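Local atomic coordinates of Myo-inositol phosphohydrolase (Mitsuokella multacida, PDB entry 4WU3), a protein that probably removes phosphate groups from myo-inositol polyphosphates such as phytate by hydrolysis, as a PTP-like phosphatase. Residues A[553-564]-A[603-614]. The protein carries 2 engineered substitutions. Sequence-based numbering, arbitrary orientation.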
loop_
_atom_site.group_PDB
_atom_site.type_symbol
_atom_site.label_atom_id
_atom_site.label_comp_id
_atom_site.label_asym_id
_atom_site.label_seq_id
_atom_site.Cartn_x
_atom_site.Cartn_y
_atom_site.Cartn_z
ATOM N N MET A 553 6.690 -42.045 9.652
ATOM C CA MET A 553 6.821 -41.973 11.107
ATOM C C MET A 553 6.600 -43.334 11.765
ATOM O O MET A 553 7.304 -43.705 12.705
ATOM C CB MET A 553 5.840 -40.956 11.684
ATOM C CG MET A 553 6.309 -39.521 11.553
ATOM S SD MET A 553 5.205 -38.384 12.388
ATOM C CE MET A 553 4.050 -37.951 11.090
ATOM N N TYR A 554 5.607 -44.068 11.281
ATOM C CA TYR A 554 5.338 -45.402 11.783
ATOM C C TYR A 554 6.476 -46.364 11.415
ATOM O O TYR A 554 6.939 -47.130 12.257
ATOM C CB TYR A 554 4.004 -45.901 11.227
ATOM C CG TYR A 554 3.539 -47.219 11.791
ATOM C CD1 TYR A 554 3.478 -47.427 13.160
ATOM C CD2 TYR A 554 3.133 -48.245 10.958
ATOM C CE1 TYR A 554 3.044 -48.629 13.681
ATOM C CE2 TYR A 554 2.692 -49.448 11.474
ATOM C CZ TYR A 554 2.650 -49.635 12.835
ATOM O OH TYR A 554 2.214 -50.842 13.347
ATOM N N ASP A 555 6.925 -46.323 10.162
ATOM C CA ASP A 555 8.062 -47.120 9.729
ATOM C C ASP A 555 9.238 -46.920 10.694
ATOM O O ASP A 555 9.793 -47.893 11.213
ATOM C CB ASP A 555 8.454 -46.739 8.301
ATOM C CG ASP A 555 9.346 -47.787 7.614
ATOM O OD1 ASP A 555 9.771 -48.774 8.264
ATOM O OD2 ASP A 555 9.631 -47.611 6.404
ATOM N N MET A 556 9.599 -45.660 10.944
ATOM C CA MET A 556 10.722 -45.331 11.822
ATOM C C MET A 556 10.516 -45.923 13.196
ATOM O O MET A 556 11.440 -46.498 13.783
ATOM C CB MET A 556 10.857 -43.822 12.024
ATOM C CG MET A 556 11.517 -43.072 10.898
ATOM S SD MET A 556 11.473 -41.299 11.225
ATOM C CE MET A 556 11.114 -40.716 9.578
ATOM N N MET A 557 9.320 -45.724 13.733
ATOM C CA MET A 557 9.014 -46.177 15.080
ATOM C C MET A 557 9.292 -47.672 15.208
ATOM O O MET A 557 9.821 -48.120 16.215
ATOM C CB MET A 557 7.551 -45.877 15.443
ATOM C CG MET A 557 7.259 -44.405 15.732
ATOM S SD MET A 557 5.496 -44.013 15.826
ATOM C CE MET A 557 5.066 -44.730 17.411
ATOM N N LYS A 558 8.930 -48.435 14.182
ATOM C CA LYS A 558 9.005 -49.899 14.229
ATOM C C LYS A 558 10.389 -50.404 13.833
ATOM O O LYS A 558 10.784 -51.501 14.199
ATOM C CB LYS A 558 7.955 -50.510 13.288
ATOM C CG LYS A 558 6.523 -50.057 13.547
ATOM C CD LYS A 558 5.892 -50.806 14.707
ATOM C CE LYS A 558 5.587 -52.249 14.330
ATOM N NZ LYS A 558 4.907 -52.977 15.434
ATOM N N ASN A 559 11.125 -49.588 13.088
ATOM C CA ASN A 559 12.426 -49.980 12.575
ATOM C C ASN A 559 13.449 -48.884 12.816
ATOM O O ASN A 559 13.990 -48.317 11.871
ATOM C CB ASN A 559 12.328 -50.274 11.081
ATOM C CG ASN A 559 11.411 -51.440 10.784
ATOM O OD1 ASN A 559 11.789 -52.592 10.934
ATOM N ND2 ASN A 559 10.198 -51.146 10.381
ATOM N N PRO A 560 13.715 -48.581 14.094
ATOM C CA PRO A 560 14.616 -47.486 14.449
ATOM C C PRO A 560 16.074 -47.742 14.029
ATOM O O PRO A 560 16.890 -46.819 14.029
ATOM C CB PRO A 560 14.467 -47.384 15.971
ATOM C CG PRO A 560 13.952 -48.712 16.408
ATOM C CD PRO A 560 13.136 -49.244 15.276
ATOM N N ASP A 561 16.390 -48.978 13.657
ATOM C CA ASP A 561 17.735 -49.320 13.199
ATOM C C ASP A 561 17.972 -48.973 11.724
ATOM O O ASP A 561 19.086 -49.083 11.234
ATOM C CB ASP A 561 18.001 -50.807 13.415
ATOM C CG ASP A 561 16.927 -51.693 12.787
ATOM O OD1 ASP A 561 15.752 -51.269 12.702
ATOM O OD2 ASP A 561 17.260 -52.828 12.399
ATOM N N VAL A 562 16.925 -48.560 11.019
ATOM C CA VAL A 562 17.068 -48.158 9.624
ATOM C C VAL A 562 17.311 -46.648 9.516
ATOM O O VAL A 562 16.762 -45.868 10.286
ATOM C CB VAL A 562 15.829 -48.563 8.824
ATOM C CG1 VAL A 562 15.935 -48.062 7.391
ATOM C CG2 VAL A 562 15.658 -50.078 8.874
ATOM N N SER A 563 18.149 -46.231 8.573
ATOM C CA SER A 563 18.528 -44.813 8.492
ATOM C C SER A 563 17.358 -43.922 8.076
ATOM O O SER A 563 16.396 -44.388 7.469
ATOM C CB SER A 563 19.702 -44.624 7.531
ATOM O OG SER A 563 19.345 -44.960 6.200
ATOM N N LEU A 564 17.426 -42.638 8.414
ATOM C CA LEU A 564 16.376 -41.713 8.006
ATOM C C LEU A 564 16.213 -41.754 6.488
ATOM O O LEU A 564 15.115 -41.908 5.969
ATOM C CB LEU A 564 16.688 -40.297 8.456
ATOM C CG LEU A 564 15.642 -39.259 8.019
ATOM C CD1 LEU A 564 14.288 -39.632 8.594
ATOM C CD2 LEU A 564 16.032 -37.864 8.475
ATOM N N ILE A 603 10.748 -33.847 10.091
ATOM C CA ILE A 603 10.837 -35.299 9.926
ATOM C C ILE A 603 12.176 -35.812 10.462
ATOM O O ILE A 603 12.243 -36.912 11.009
ATOM C CB ILE A 603 10.626 -35.757 8.472
ATOM C CG1 ILE A 603 10.484 -37.287 8.400
ATOM C CG2 ILE A 603 11.781 -35.318 7.589
ATOM C CD1 ILE A 603 9.320 -37.847 9.185
ATOM N N GLU A 604 13.232 -35.009 10.319
ATOM C CA GLU A 604 14.514 -35.306 10.954
ATOM C C GLU A 604 14.411 -35.270 12.463
ATOM O O GLU A 604 14.976 -36.128 13.150
ATOM C CB GLU A 604 15.573 -34.291 10.553
ATOM C CG GLU A 604 16.123 -34.490 9.165
ATOM C CD GLU A 604 17.282 -33.564 8.862
ATOM O OE1 GLU A 604 17.433 -32.536 9.559
ATOM O OE2 GLU A 604 18.044 -33.865 7.921
ATOM N N LYS A 605 13.735 -34.253 12.989
ATOM C CA LYS A 605 13.544 -34.177 14.425
ATOM C C LYS A 605 12.853 -35.447 14.895
ATOM O O LYS A 605 13.296 -36.099 15.847
ATOM C CB LYS A 605 12.763 -32.930 14.823
ATOM C CG LYS A 605 13.626 -31.676 14.807
ATOM C CD LYS A 605 13.022 -30.533 15.605
ATOM C CE LYS A 605 14.037 -29.412 15.782
ATOM N NZ LYS A 605 13.488 -28.239 16.521
ATOM N N PHE A 606 11.789 -35.830 14.205
ATOM C CA PHE A 606 11.033 -36.989 14.637
ATOM C C PHE A 606 11.898 -38.247 14.613
ATOM O O PHE A 606 11.744 -39.114 15.454
ATOM C CB PHE A 606 9.781 -37.187 13.794
ATOM C CG PHE A 606 8.930 -38.308 14.272
ATOM C CD1 PHE A 606 8.003 -38.097 15.269
ATOM C CD2 PHE A 606 9.084 -39.584 13.754
ATOM C CE1 PHE A 606 7.225 -39.130 15.724
ATOM C CE2 PHE A 606 8.306 -40.626 14.208
ATOM C CZ PHE A 606 7.376 -40.396 15.195
ATOM N N TYR A 607 12.808 -38.342 13.652
ATOM C CA TYR A 607 13.758 -39.448 13.623
ATOM C C TYR A 607 14.577 -39.474 14.911
ATOM O O TYR A 607 14.750 -40.534 15.530
ATOM C CB TYR A 607 14.684 -39.333 12.421
ATOM C CG TYR A 607 15.681 -40.456 12.330
ATOM C CD1 TYR A 607 15.343 -41.663 11.731
ATOM C CD2 TYR A 607 16.952 -40.323 12.868
ATOM C CE1 TYR A 607 16.246 -42.706 11.657
ATOM C CE2 TYR A 607 17.867 -41.357 12.797
ATOM C CZ TYR A 607 17.509 -42.547 12.191
ATOM O OH TYR A 607 18.418 -43.578 12.127
ATOM N N GLN A 608 15.058 -38.304 15.332
ATOM C CA GLN A 608 15.816 -38.205 16.579
ATOM C C GLN A 608 14.965 -38.635 17.774
ATOM O O GLN A 608 15.442 -39.324 18.684
ATOM C CB GLN A 608 16.330 -36.779 16.821
ATOM C CG GLN A 608 17.077 -36.656 18.146
ATOM C CD GLN A 608 17.635 -35.273 18.423
ATOM O OE1 GLN A 608 17.502 -34.360 17.615
ATOM N NE2 GLN A 608 18.259 -35.118 19.590
ATOM N N TYR A 609 13.713 -38.198 17.778
ATOM C CA TYR A 609 12.805 -38.530 18.859
ATOM C C TYR A 609 12.698 -40.048 19.002
ATOM O O TYR A 609 12.692 -40.581 20.108
ATOM C CB TYR A 609 11.429 -37.910 18.604
ATOM C CG TYR A 609 10.320 -38.528 19.423
ATOM C CD1 TYR A 609 10.180 -38.233 20.771
ATOM C CD2 TYR A 609 9.400 -39.402 18.846
ATOM C CE1 TYR A 609 9.168 -38.797 21.526
ATOM C CE2 TYR A 609 8.384 -39.963 19.600
ATOM C CZ TYR A 609 8.282 -39.657 20.943
ATOM O OH TYR A 609 7.285 -40.196 21.716
ATOM N N VAL A 610 12.602 -40.734 17.872
ATOM C CA VAL A 610 12.489 -42.178 17.870
ATOM C C VAL A 610 13.776 -42.799 18.404
ATOM O O VAL A 610 13.749 -43.665 19.271
ATOM C CB VAL A 610 12.204 -42.718 16.456
ATOM C CG1 VAL A 610 12.409 -44.216 16.417
ATOM C CG2 VAL A 610 10.785 -42.371 16.031
ATOM N N GLN A 611 14.905 -42.359 17.877
ATOM C CA GLN A 611 16.187 -42.889 18.327
ATOM C C GLN A 611 16.268 -42.903 19.850
ATOM O O GLN A 611 16.768 -43.862 20.431
ATOM C CB GLN A 611 17.334 -42.060 17.757
ATOM C CG GLN A 611 17.540 -42.244 16.264
ATOM C CD GLN A 611 17.849 -43.685 15.886
ATOM O OE1 GLN A 611 18.779 -44.286 16.410
ATOM N NE2 GLN A 611 17.065 -44.243 14.985
ATOM N N GLU A 612 15.737 -41.855 20.479
ATOM C CA GLU A 612 15.884 -41.623 21.917
ATOM C C GLU A 612 14.799 -42.224 22.790
ATOM O O GLU A 612 14.995 -42.340 23.999
ATOM C CB GLU A 612 15.901 -40.120 22.208
ATOM C CG GLU A 612 17.167 -39.424 21.759
ATOM C CD GLU A 612 17.165 -37.946 22.080
ATOM O OE1 GLU A 612 16.351 -37.507 22.925
ATOM O OE2 GLU A 612 17.983 -37.224 21.483
ATOM N N ASN A 613 13.647 -42.567 22.209
ATOM C CA ASN A 613 12.499 -42.983 23.018
ATOM C C ASN A 613 11.864 -44.314 22.637
ATOM O O ASN A 613 10.946 -44.765 23.315
ATOM C CB ASN A 613 11.414 -41.898 23.003
ATOM C CG ASN A 613 11.858 -40.614 23.677
ATOM O OD1 ASN A 613 11.606 -40.402 24.865
ATOM N ND2 ASN A 613 12.505 -39.739 22.915
ATOM N N HIS A 614 12.328 -44.952 21.569
ATOM C CA HIS A 614 11.714 -46.214 21.150
ATOM C C HIS A 614 11.981 -47.345 22.156
ATOM O O HIS A 614 11.129 -48.205 22.372
ATOM C CB HIS A 614 12.197 -46.624 19.762
ATOM C CG HIS A 614 13.551 -47.253 19.764
ATOM N ND1 HIS A 614 14.710 -46.519 19.673
ATOM C CD2 HIS A 614 13.931 -48.548 19.858
ATOM C CE1 HIS A 614 15.749 -47.336 19.706
ATOM N NE2 HIS A 614 15.301 -48.572 19.819
#
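Three methionines gather on the Phe-606 ring: Met-553 lies across one face, its SD 3.9 Å from the ring centroid and almost on the ring normal, while the sulfurs of Met-556 and Met-557 stand at the edge. Phe-606 reaches this cluster with CG anti to its backbone N (chi1 -176°), and Trp-622 meets it edge-to-face from outside the pair. Met-556 is a knob in the hole formed by Ile-603, Phe-606, Tyr-607 and Val-610; its chain bends at the thioether, and CE presses tightly on Ile-603 CD1 at 3.4 Å. The segments 553-558 and 603-613, of helices 545-558 and 593-613, cross at -25°, running in the same general direction, in the C-terminal PTP-like phosphatase domain; helix 545-558 starts at the phosphate-binding loop that holds the inositol tetrakisphosphate, and this packing lies toward its far end. Beyond that end, the type I turn from Asn-559 to Val-562 continues the contact. Gln-611 NE2 donates to Pro-560 O (2.8 Å), in the carbonyl plane and on a lone pair. Pro-560 CG sits 3.6 Å from the His-614 ring centroid, over the face, as a CH-pi contact, and His-614 ND1 bonds to Val-610 O, fixing the ring's rotation. With an alanine in place of this histidine, the Pro-560 ring would probably lose its flat partner and Val-610 O one of its donors. Leu-564 CB covers a face of Tyr-607, whose OH makes a weak hydrogen bond to Val-562 O.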